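Local atomic coordinates of sensor protein, Kinase (Polaromonas sp. JS666, PDB entry 3GRC), a protein that probably takes part in two-component signalling as a sensor kinase component, with a CheY-like receiver domain likely to accept a phosphoryl group on an aspartate. Residues I9-D14 with R20-M25; P50-T55 with R123-M128; E92-F97 with S105-K110. All blocks are in the same frame, centred on the assembly; numbering follows the deposited sequence.

Interaction 1 of 3, residues I9-D14 with R20-M25; sequences ILICED and RLLNLM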
loop_
_atom_site.group_PDB
_atom_site.type_symbol
_atom_site.label_atom_id
_atom_site.label_comp_id
_atom_site.label_asym_id
_atom_site.label_seq_id
_atom_site.Cartn_x
_atom_site.Cartn_y
_atom_site.Cartn_z
ATOM N N ILE A 9 -1.012 -4.629 -8.048
ATOM C CA ILE A 9 -0.967 -3.900 -6.779
ATOM C C ILE A 9 -2.306 -3.944 -6.047
ATOM O O ILE A 9 -3.353 -3.809 -6.666
ATOM C CB ILE A 9 -0.630 -2.413 -7.011
ATOM C CG1 ILE A 9 0.659 -2.280 -7.823
ATOM C CG2 ILE A 9 -0.521 -1.683 -5.679
ATOM C CD1 ILE A 9 1.855 -2.916 -7.187
ATOM N N LEU A 10 -2.282 -4.142 -4.734
ATOM C CA LEU A 10 -3.522 -4.131 -3.972
ATOM C C LEU A 10 -3.664 -2.755 -3.314
ATOM O O LEU A 10 -2.872 -2.381 -2.452
ATOM C CB LEU A 10 -3.528 -5.217 -2.898
ATOM C CG LEU A 10 -4.731 -5.201 -1.944
ATOM C CD1 LEU A 10 -6.027 -5.514 -2.685
ATOM C CD2 LEU A 10 -4.504 -6.231 -0.845
ATOM N N ILE A 11 -4.668 -2.007 -3.751
ATOM C CA ILE A 11 -4.952 -0.677 -3.237
ATOM C C ILE A 11 -5.943 -0.721 -2.077
ATOM O O ILE A 11 -7.096 -1.101 -2.263
ATOM C CB ILE A 11 -5.585 0.214 -4.326
ATOM C CG1 ILE A 11 -4.675 0.283 -5.545
ATOM C CG2 ILE A 11 -5.886 1.596 -3.760
ATOM C CD1 ILE A 11 -5.320 0.970 -6.720
ATOM N N CYS A 12 -5.501 -0.330 -0.891
ATOM C CA CYS A 12 -6.381 -0.299 0.268
ATOM C C CYS A 12 -6.571 1.174 0.575
ATOM O O CYS A 12 -5.672 1.831 1.128
ATOM C CB CYS A 12 -5.742 -1.016 1.456
ATOM S SG CYS A 12 -6.691 -0.993 2.988
ATOM N N GLU A 13 -7.742 1.690 0.209
ATOM C CA GLU A 13 -8.046 3.102 0.388
ATOM C C GLU A 13 -9.505 3.316 0.759
ATOM O O GLU A 13 -10.412 2.775 0.130
ATOM C CB GLU A 13 -7.701 3.853 -0.909
ATOM C CG GLU A 13 -8.256 5.280 -1.049
ATOM C CD GLU A 13 -7.702 6.261 -0.033
ATOM O OE1 GLU A 13 -6.477 6.461 0.007
ATOM O OE2 GLU A 13 -8.497 6.837 0.724
ATOM N N ASP A 14 -9.712 4.104 1.796
ATOM C CA ASP A 14 -11.045 4.412 2.275
ATOM C C ASP A 14 -11.847 5.331 1.342
ATOM O O ASP A 14 -13.063 5.191 1.223
ATOM C CB ASP A 14 -10.955 5.056 3.661
ATOM C CG ASP A 14 -12.313 5.448 4.209
ATOM O OD1 ASP A 14 -13.139 4.555 4.462
ATOM O OD2 ASP A 14 -12.563 6.657 4.375
ATOM N N ARG A 20 -9.906 5.044 -6.937
ATOM C CA ARG A 20 -9.987 5.053 -8.385
ATOM C C ARG A 20 -8.795 5.814 -8.989
ATOM O O ARG A 20 -8.264 5.405 -10.013
ATOM C CB ARG A 20 -11.325 5.667 -8.845
ATOM C CG ARG A 20 -11.541 5.734 -10.370
ATOM C CD ARG A 20 -11.446 4.371 -11.080
ATOM N NE ARG A 20 -11.966 4.447 -12.445
ATOM C CZ ARG A 20 -11.584 3.676 -13.462
ATOM N NH1 ARG A 20 -10.659 2.737 -13.302
ATOM N NH2 ARG A 20 -12.129 3.866 -14.655
ATOM N N LEU A 21 -8.375 6.911 -8.363
ATOM C CA LEU A 21 -7.229 7.672 -8.878
ATOM C C LEU A 21 -6.010 6.738 -8.887
ATOM O O LEU A 21 -5.289 6.651 -9.890
ATOM C CB LEU A 21 -6.920 8.907 -8.003
ATOM C CG LEU A 21 -5.655 9.756 -8.311
ATOM C CD1 LEU A 21 -5.778 10.406 -9.689
ATOM C CD2 LEU A 21 -5.440 10.844 -7.240
ATOM N N LEU A 22 -5.794 6.034 -7.775
ATOM C CA LEU A 22 -4.653 5.122 -7.695
ATOM C C LEU A 22 -4.782 4.048 -8.776
ATOM O O LEU A 22 -3.831 3.790 -9.506
ATOM C CB LEU A 22 -4.541 4.485 -6.299
ATOM C CG LEU A 22 -4.029 5.416 -5.177
ATOM C CD1 LEU A 22 -4.242 4.769 -3.834
ATOM C CD2 LEU A 22 -2.555 5.723 -5.390
ATOM N N ASN A 23 -5.966 3.459 -8.895
ATOM C CA ASN A 23 -6.201 2.441 -9.912
ATOM C C ASN A 23 -5.798 2.979 -11.299
ATOM O O ASN A 23 -5.075 2.308 -12.030
ATOM C CB ASN A 23 -7.679 2.012 -9.912
ATOM C CG ASN A 23 -7.986 0.950 -10.962
ATOM O OD1 ASN A 23 -8.844 1.147 -11.811
ATOM N ND2 ASN A 23 -7.293 -0.182 -10.896
ATOM N N LEU A 24 -6.242 4.188 -11.643
ATOM C CA LEU A 24 -5.910 4.796 -12.938
ATOM C C LEU A 24 -4.434 5.197 -13.093
ATOM O O LEU A 24 -3.857 4.974 -14.158
ATOM C CB LEU A 24 -6.809 6.006 -13.200
ATOM C CG LEU A 24 -8.270 5.590 -13.368
ATOM C CD1 LEU A 24 -9.181 6.826 -13.291
ATOM C CD2 LEU A 24 -8.424 4.838 -14.702
HETATM N N MSE A 25 -3.825 5.792 -12.058
HETATM C CA MSE A 25 -2.388 6.164 -12.112
HETATM C C MSE A 25 -1.500 4.912 -12.253
HETATM O O MSE A 25 -0.509 4.901 -12.988
HETATM C CB MSE A 25 -1.936 6.889 -10.824
HETATM C CG MSE A 25 -2.457 8.272 -10.590
HETATM SE SE MSE A 25 -1.662 9.010 -8.949
HETATM C CE MSE A 25 -2.350 10.829 -9.222
#
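Ile11, on strand 8-12, meets Leu22 and Asn23 on one turn of helix 16-28, and all of the close contact between the two segments passes through these three residues. The apolar part comes first. Both branches of Ile11 are used: the gamma methyl CG2 touches the delta methyl CD1 of Leu22 at 3.6 Å, while the longer branch carries CD1 against CB of the same leucine, also 3.6 Å away. The two side chains slant across one another. With CG1 beside the backbone N of Ile11 (chi1 -57°) and the branch extended beyond it, CD1 arrives at the helix surface itself.

There the contact is between a methyl and the backbone. Ile11 CD1 lies 3.4 Å from Asn23 N and somewhat farther, 4.1 Å, from Asn23 CB, so it sits against the main chain and the root of the asparagine.

The polar groups look elsewhere. Asn23 turns its ND2 to Ser33 on the next strand, and its OD1 receives a weak, bent bond from Arg20 NH1 (2.8 Å, 129° at the hydrogen) along the outer side of the helix. Leu24 CD2 lies over one face of that guanidinium, toward its rim. At the far end of the segment, Glu13 pairs with Lys110 in a salt bridge and accepts a bond from the backbone of Asp15, close to Asp57.

Strand 8-12, helix 16-28 and strand 32-36 form a beta-alpha-beta unit, and Ile11 packs within its hydrophobic layer, just ahead of the acidic cluster at the strand's C-terminal end that, in CheY-like receiver domains, typically surrounds the phosphorylated aspartate and its magnesium ion.

Interaction 2 of 3, residues P50-T55 with R123-M128; sequences PYAAMT and RAIDNM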
loop_
_atom_site.group_PDB
_atom_site.type_symbol
_atom_site.label_atom_id
_atom_site.label_comp_id
_atom_site.label_asym_id
_atom_site.label_seq_id
_atom_site.Cartn_x
_atom_site.Cartn_y
_atom_site.Cartn_z
ATOM N N PRO A 50 -1.652 -13.471 -5.932
ATOM C CA PRO A 50 -0.321 -12.863 -5.870
ATOM C C PRO A 50 -0.344 -11.361 -6.146
ATOM O O PRO A 50 -0.957 -10.912 -7.120
ATOM C CB PRO A 50 0.460 -13.626 -6.945
ATOM C CG PRO A 50 -0.248 -14.954 -7.017
ATOM C CD PRO A 50 -1.688 -14.518 -6.969
ATOM N N TYR A 51 0.316 -10.600 -5.277
ATOM C CA TYR A 51 0.419 -9.147 -5.406
ATOM C C TYR A 51 1.882 -8.735 -5.287
ATOM O O TYR A 51 2.590 -9.227 -4.418
ATOM C CB TYR A 51 -0.391 -8.442 -4.313
ATOM C CG TYR A 51 -1.881 -8.455 -4.548
ATOM C CD1 TYR A 51 -2.447 -7.729 -5.596
ATOM C CD2 TYR A 51 -2.719 -9.240 -3.758
ATOM C CE1 TYR A 51 -3.804 -7.793 -5.852
ATOM C CE2 TYR A 51 -4.082 -9.312 -4.008
ATOM C CZ TYR A 51 -4.621 -8.591 -5.056
ATOM O OH TYR A 51 -5.963 -8.698 -5.317
ATOM N N ALA A 52 2.332 -7.845 -6.166
ATOM C CA ALA A 52 3.711 -7.366 -6.131
ATOM C C ALA A 52 3.869 -6.377 -4.972
ATOM O O ALA A 52 4.956 -6.242 -4.404
ATOM C CB ALA A 52 4.065 -6.686 -7.436
ATOM N N ALA A 53 2.784 -5.687 -4.625
ATOM C CA ALA A 53 2.833 -4.721 -3.547
ATOM C C ALA A 53 1.445 -4.225 -3.162
ATOM O O ALA A 53 0.460 -4.507 -3.827
ATOM C CB ALA A 53 3.707 -3.543 -3.952
HETATM N N MSE A 54 1.385 -3.493 -2.063
HETATM C CA MSE A 54 0.151 -2.902 -1.551
HETATM C C MSE A 54 0.382 -1.434 -1.234
HETATM O O MSE A 54 1.480 -1.044 -0.817
HETATM C CB MSE A 54 -0.309 -3.604 -0.252
HETATM C CG MSE A 54 -1.499 -2.943 0.464
HETATM SE SE MSE A 54 -2.148 -4.032 1.994
HETATM C CE MSE A 54 -3.698 -2.877 2.456
ATOM N N THR A 55 -0.636 -0.613 -1.453
ATOM C CA THR A 55 -0.557 0.793 -1.087
ATOM C C THR A 55 -1.518 0.864 0.088
ATOM O O THR A 55 -2.608 0.278 0.044
ATOM C CB THR A 55 -1.028 1.743 -2.217
ATOM O OG1 THR A 55 -2.429 1.574 -2.456
ATOM C CG2 THR A 55 -0.259 1.457 -3.489
ATOM N N ARG A 123 10.864 0.668 -6.832
ATOM C CA ARG A 123 11.934 0.559 -5.847
ATOM C C ARG A 123 11.554 -0.468 -4.786
ATOM O O ARG A 123 12.297 -1.416 -4.531
ATOM C CB ARG A 123 12.163 1.908 -5.145
ATOM C CG ARG A 123 13.443 2.647 -5.508
ATOM C CD ARG A 123 13.423 3.101 -6.951
ATOM N NE ARG A 123 14.616 3.857 -7.334
ATOM C CZ ARG A 123 14.986 5.018 -6.793
ATOM N NH1 ARG A 123 14.264 5.578 -5.828
ATOM N NH2 ARG A 123 16.079 5.629 -7.236
ATOM N N ALA A 124 10.388 -0.270 -4.171
ATOM C CA ALA A 124 9.913 -1.157 -3.108
ATOM C C ALA A 124 9.845 -2.623 -3.519
ATOM O O ALA A 124 10.268 -3.509 -2.772
ATOM C CB ALA A 124 8.557 -0.693 -2.614
ATOM N N ILE A 125 9.301 -2.879 -4.702
ATOM C CA ILE A 125 9.182 -4.236 -5.210
ATOM C C ILE A 125 10.555 -4.879 -5.418
ATOM O O ILE A 125 10.791 -6.008 -4.980
ATOM C CB ILE A 125 8.397 -4.256 -6.533
ATOM C CG1 ILE A 125 6.957 -3.779 -6.281
ATOM C CG2 ILE A 125 8.435 -5.661 -7.146
ATOM C CD1 ILE A 125 6.090 -3.696 -7.535
ATOM N N ASP A 126 11.463 -4.155 -6.069
ATOM C CA ASP A 126 12.803 -4.678 -6.327
ATOM C C ASP A 126 13.649 -4.851 -5.064
ATOM O O ASP A 126 14.454 -5.779 -4.979
ATOM C CB ASP A 126 13.534 -3.795 -7.349
ATOM C CG ASP A 126 12.814 -3.743 -8.696
ATOM O OD1 ASP A 126 12.194 -4.762 -9.096
ATOM O OD2 ASP A 126 12.882 -2.685 -9.359
ATOM N N ASN A 127 13.466 -3.980 -4.075
ATOM C CA ASN A 127 14.230 -4.116 -2.846
ATOM C C ASN A 127 13.730 -5.281 -2.043
ATOM O O ASN A 127 14.517 -5.999 -1.461
ATOM C CB ASN A 127 14.181 -2.850 -1.993
ATOM C CG ASN A 127 14.782 -3.063 -0.606
ATOM O OD1 ASN A 127 16.009 -3.041 -0.425
ATOM N ND2 ASN A 127 13.918 -3.308 0.378
HETATM N N MSE A 128 12.422 -5.486 -2.012
HETATM C CA MSE A 128 11.890 -6.618 -1.254
HETATM C C MSE A 128 12.209 -7.953 -1.893
HETATM O O MSE A 128 12.298 -8.965 -1.207
HETATM C CB MSE A 128 10.392 -6.486 -1.086
HETATM C CG MSE A 128 9.848 -6.967 0.242
HETATM SE SE MSE A 128 10.164 -5.623 1.598
HETATM C CE MSE A 128 10.400 -4.108 0.374
#
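Ile125 points from helix 114-128 toward the beginning of strand 53-56 and the turn before it, and lays its longer branch across two successive alanines. The end of that branch, CD1, meets Ala52 CB at 3.6 Å; one bond back, CG1 lies 4.0 Å from Ala53 CB. Between these two methyls the branch also passes the backbone, with CG1 3.7 Å from Ala52 O. The three points follow from the torsions: CG1 stands anti to the carbonyl carbon (chi1 -64°) and CD1 anti to CA (chi2 177°), which extends the branch and brings CD1 to Ala52.

The alanines present themselves differently. Ala53 aims its methyl at the helix, as expected of a strand residue facing this layer, whereas that of Ala52, still in the turn before the strand, stands off to the flank. This is the seam between the last helix and the central strand of the doubly wound, parallel-stranded receiver fold, in which helices 16-28 and 114-128 cover the same face of the sheet. Cutting Ile125 back to an alanine would remove CG1 and CD1 and would probably open a gap between helix and strand, leaving the methyls of Ala52 and Ala53 without this partner.

Around this point Phe31 also packs against Ile125, and Ala124 rests on Ala82 of the neighbouring strand. Tyr51 turns to the other side of the chain, its OH hydrogen-bonded to Asp34 and Gln45. Strand pairing continues through the backbone, where Ala53 bonds to Leu10 and Met54 to Ala82 and Val84.

Interaction 3 of 3, residues E92-F97 with S105-K110; sequences EGELEF and STWLEK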
loop_
_atom_site.group_PDB
_atom_site.type_symbol
_atom_site.label_atom_id
_atom_site.label_comp_id
_atom_site.label_asym_id
_atom_site.label_seq_id
_atom_site.Cartn_x
_atom_site.Cartn_y
_atom_site.Cartn_z
ATOM N N GLU A 92 3.618 12.443 9.606
ATOM C CA GLU A 92 3.502 12.264 11.052
ATOM C C GLU A 92 3.313 10.792 11.424
ATOM O O GLU A 92 3.658 10.382 12.526
ATOM C CB GLU A 92 2.347 13.095 11.622
ATOM C CG GLU A 92 1.074 13.096 10.788
ATOM C CD GLU A 92 1.007 14.264 9.799
ATOM O OE1 GLU A 92 1.777 14.282 8.808
ATOM O OE2 GLU A 92 0.173 15.171 10.020
ATOM N N GLY A 93 2.763 10.004 10.500
ATOM C CA GLY A 93 2.563 8.592 10.764
ATOM C C GLY A 93 3.902 7.875 10.762
ATOM O O GLY A 93 4.148 6.979 11.568
ATOM N N GLU A 94 4.768 8.289 9.843
ATOM C CA GLU A 94 6.110 7.731 9.691
ATOM C C GLU A 94 6.975 8.079 10.901
ATOM O O GLU A 94 7.671 7.225 11.456
ATOM C CB GLU A 94 6.760 8.290 8.420
ATOM C CG GLU A 94 8.225 7.892 8.198
ATOM C CD GLU A 94 8.790 8.429 6.886
ATOM O OE1 GLU A 94 8.165 9.326 6.285
ATOM O OE2 GLU A 94 9.862 7.958 6.460
ATOM N N LEU A 95 6.924 9.350 11.291
ATOM C CA LEU A 95 7.681 9.854 12.424
ATOM C C LEU A 95 7.309 9.119 13.706
ATOM O O LEU A 95 8.150 8.884 14.573
ATOM C CB LEU A 95 7.406 11.351 12.597
ATOM C CG LEU A 95 8.114 12.095 13.725
ATOM C CD1 LEU A 95 9.621 12.090 13.472
ATOM C CD2 LEU A 95 7.571 13.518 13.814
ATOM N N GLU A 96 6.045 8.732 13.810
ATOM C CA GLU A 96 5.547 8.056 14.998
ATOM C C GLU A 96 5.685 6.536 15.038
ATOM O O GLU A 96 5.980 5.975 16.093
ATOM C CB GLU A 96 4.078 8.423 15.190
ATOM C CG GLU A 96 3.528 8.182 16.578
ATOM C CD GLU A 96 2.108 8.711 16.720
ATOM O OE1 GLU A 96 1.831 9.807 16.177
ATOM O OE2 GLU A 96 1.277 8.043 17.376
ATOM N N PHE A 97 5.493 5.873 13.895
ATOM C CA PHE A 97 5.519 4.406 13.845
ATOM C C PHE A 97 6.556 3.671 13.003
ATOM O O PHE A 97 6.734 2.463 13.177
ATOM C CB PHE A 97 4.147 3.899 13.406
ATOM C CG PHE A 97 3.021 4.412 14.239
ATOM C CD1 PHE A 97 2.866 3.995 15.557
ATOM C CD2 PHE A 97 2.127 5.340 13.719
ATOM C CE1 PHE A 97 1.832 4.486 16.344
ATOM C CE2 PHE A 97 1.087 5.838 14.498
ATOM C CZ PHE A 97 0.945 5.412 15.817
ATOM N N SER A 105 8.309 0.596 2.740
ATOM C CA SER A 105 9.294 1.163 1.836
ATOM C C SER A 105 9.301 2.682 1.749
ATOM O O SER A 105 10.359 3.307 1.828
ATOM C CB SER A 105 9.108 0.567 0.441
ATOM O OG SER A 105 9.258 -0.845 0.484
ATOM N N THR A 106 8.128 3.274 1.581
ATOM C CA THR A 106 8.022 4.719 1.463
ATOM C C THR A 106 6.694 5.212 2.002
ATOM O O THR A 106 5.676 4.546 1.858
ATOM C CB THR A 106 8.092 5.186 -0.007
ATOM O OG1 THR A 106 8.999 4.363 -0.749
ATOM C CG2 THR A 106 8.568 6.630 -0.070
ATOM N N TRP A 107 6.725 6.393 2.610
ATOM C CA TRP A 107 5.545 7.035 3.165
ATOM C C TRP A 107 5.259 8.246 2.278
ATOM O O TRP A 107 5.996 9.231 2.308
ATOM C CB TRP A 107 5.815 7.483 4.604
ATOM C CG TRP A 107 6.175 6.351 5.516
ATOM C CD1 TRP A 107 7.322 5.607 5.487
ATOM C CD2 TRP A 107 5.384 5.813 6.569
ATOM N NE1 TRP A 107 7.301 4.650 6.472
ATOM C CE2 TRP A 107 6.105 4.771 7.185
ATOM C CE3 TRP A 107 4.124 6.140 7.117
ATOM C CZ2 TRP A 107 5.633 4.011 8.246
ATOM C CZ3 TRP A 107 3.633 5.389 8.187
ATOM C CH2 TRP A 107 4.401 4.353 8.753
ATOM N N LEU A 108 4.198 8.161 1.485
ATOM C CA LEU A 108 3.819 9.230 0.562
ATOM C C LEU A 108 2.619 10.030 1.044
ATOM O O LEU A 108 1.640 9.467 1.528
ATOM C CB LEU A 108 3.495 8.651 -0.826
ATOM C CG LEU A 108 4.599 7.867 -1.531
ATOM C CD1 LEU A 108 4.171 7.497 -2.951
ATOM C CD2 LEU A 108 5.847 8.722 -1.574
ATOM N N GLU A 109 2.697 11.345 0.879
ATOM C CA GLU A 109 1.612 12.233 1.277
ATOM C C GLU A 109 0.615 12.486 0.142
ATOM O O GLU A 109 0.827 12.091 -0.997
ATOM C CB GLU A 109 2.187 13.583 1.746
ATOM C CG GLU A 109 3.013 13.495 3.029
ATOM C CD GLU A 109 3.526 14.843 3.511
ATOM O OE1 GLU A 109 4.284 15.497 2.758
ATOM O OE2 GLU A 109 3.172 15.239 4.646
ATOM N N LYS A 110 -0.491 13.127 0.489
ATOM C CA LYS A 110 -1.513 13.510 -0.467
ATOM C C LYS A 110 -1.495 15.037 -0.357
ATOM O O LYS A 110 -1.323 15.577 0.734
ATOM C CB LYS A 110 -2.884 12.967 -0.056
ATOM C CG LYS A 110 -3.065 11.445 -0.222
ATOM C CD LYS A 110 -4.395 11.009 0.345
ATOM C CE LYS A 110 -4.580 9.494 0.332
ATOM N NZ LYS A 110 -5.856 9.053 1.005
HETATM O O HOH W 1 9.169 7.892 3.312
#
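Trp107 and Glu94 bring helix 90-97 down on strand 106-108, the edge strand of the parallel sheet, and so close the beta-alpha-beta unit that starts with strand 82-86. The tight part is the indole face. Glu94 CA sits almost squarely over the six-membered ring of Trp107, 3.5 Å from its centroid and only 8° off the normal, in a CH-pi contact. Its CB follows over the ring fusion, 3.4 Å from Trp107 CD2. From there the glutamate chain, with CG anti to its own backbone N (chi1 175°) and extended beyond, runs out over the five-membered ring. The carboxylate is nearly parallel to the indole, the planes 9° apart, and Glu94 CD reaches 3.5 Å from Trp107 CD1. One face of the tryptophan is thus covered by a single residue from its CA to its acid group, while the backbone of Gly93 comes in obliquely, its C 3.6 Å from Trp107 CZ3.

Other parts of the fold complete the setting of the ring: Val85, Leu58 and Leu102 touch Trp107 too, and its NE1 makes a weak hydrogen bond to Asn98, just past the helix.

Away from the indole the contact loosens. Glu92 and Glu109 are exposed, and their carboxylates come near each other with OE1 of Glu92 4.5 Å from OE2 of Glu109, like charges whose mild repulsion is probably screened by solvent. Beside the acid group of Glu94, a water joins the two segments: it donates to Glu94 OE2 at 3.2 Å and accepts the backbone N-H of Trp107, with 3.0 Å between the water oxygen and Trp107 N.

Overall arrangement
All three contacts press a helix onto the same parallel sheet, but at different depths. Interaction 1 is the buried one, with an isoleucine against a leucine and the helix backbone; interaction 2, partly buried, is likewise apolar but smaller, with two alanines against one isoleucine. Interaction 3, at the edge strand, is the largest and the most mixed, combining an aromatic face with acids and water. Interactions 1 and 2 use adjacent strands, joined by backbone bonds between Leu10 and both Ala53 and Thr55. Interaction 3 lies inside the chain loop closed by interaction 2, touching it where Ser105 packs on Ala124 and Met128. The Glu13-Lys110 salt bridge ties interactions 1 and 3, whose centres lie about 18 Å apart.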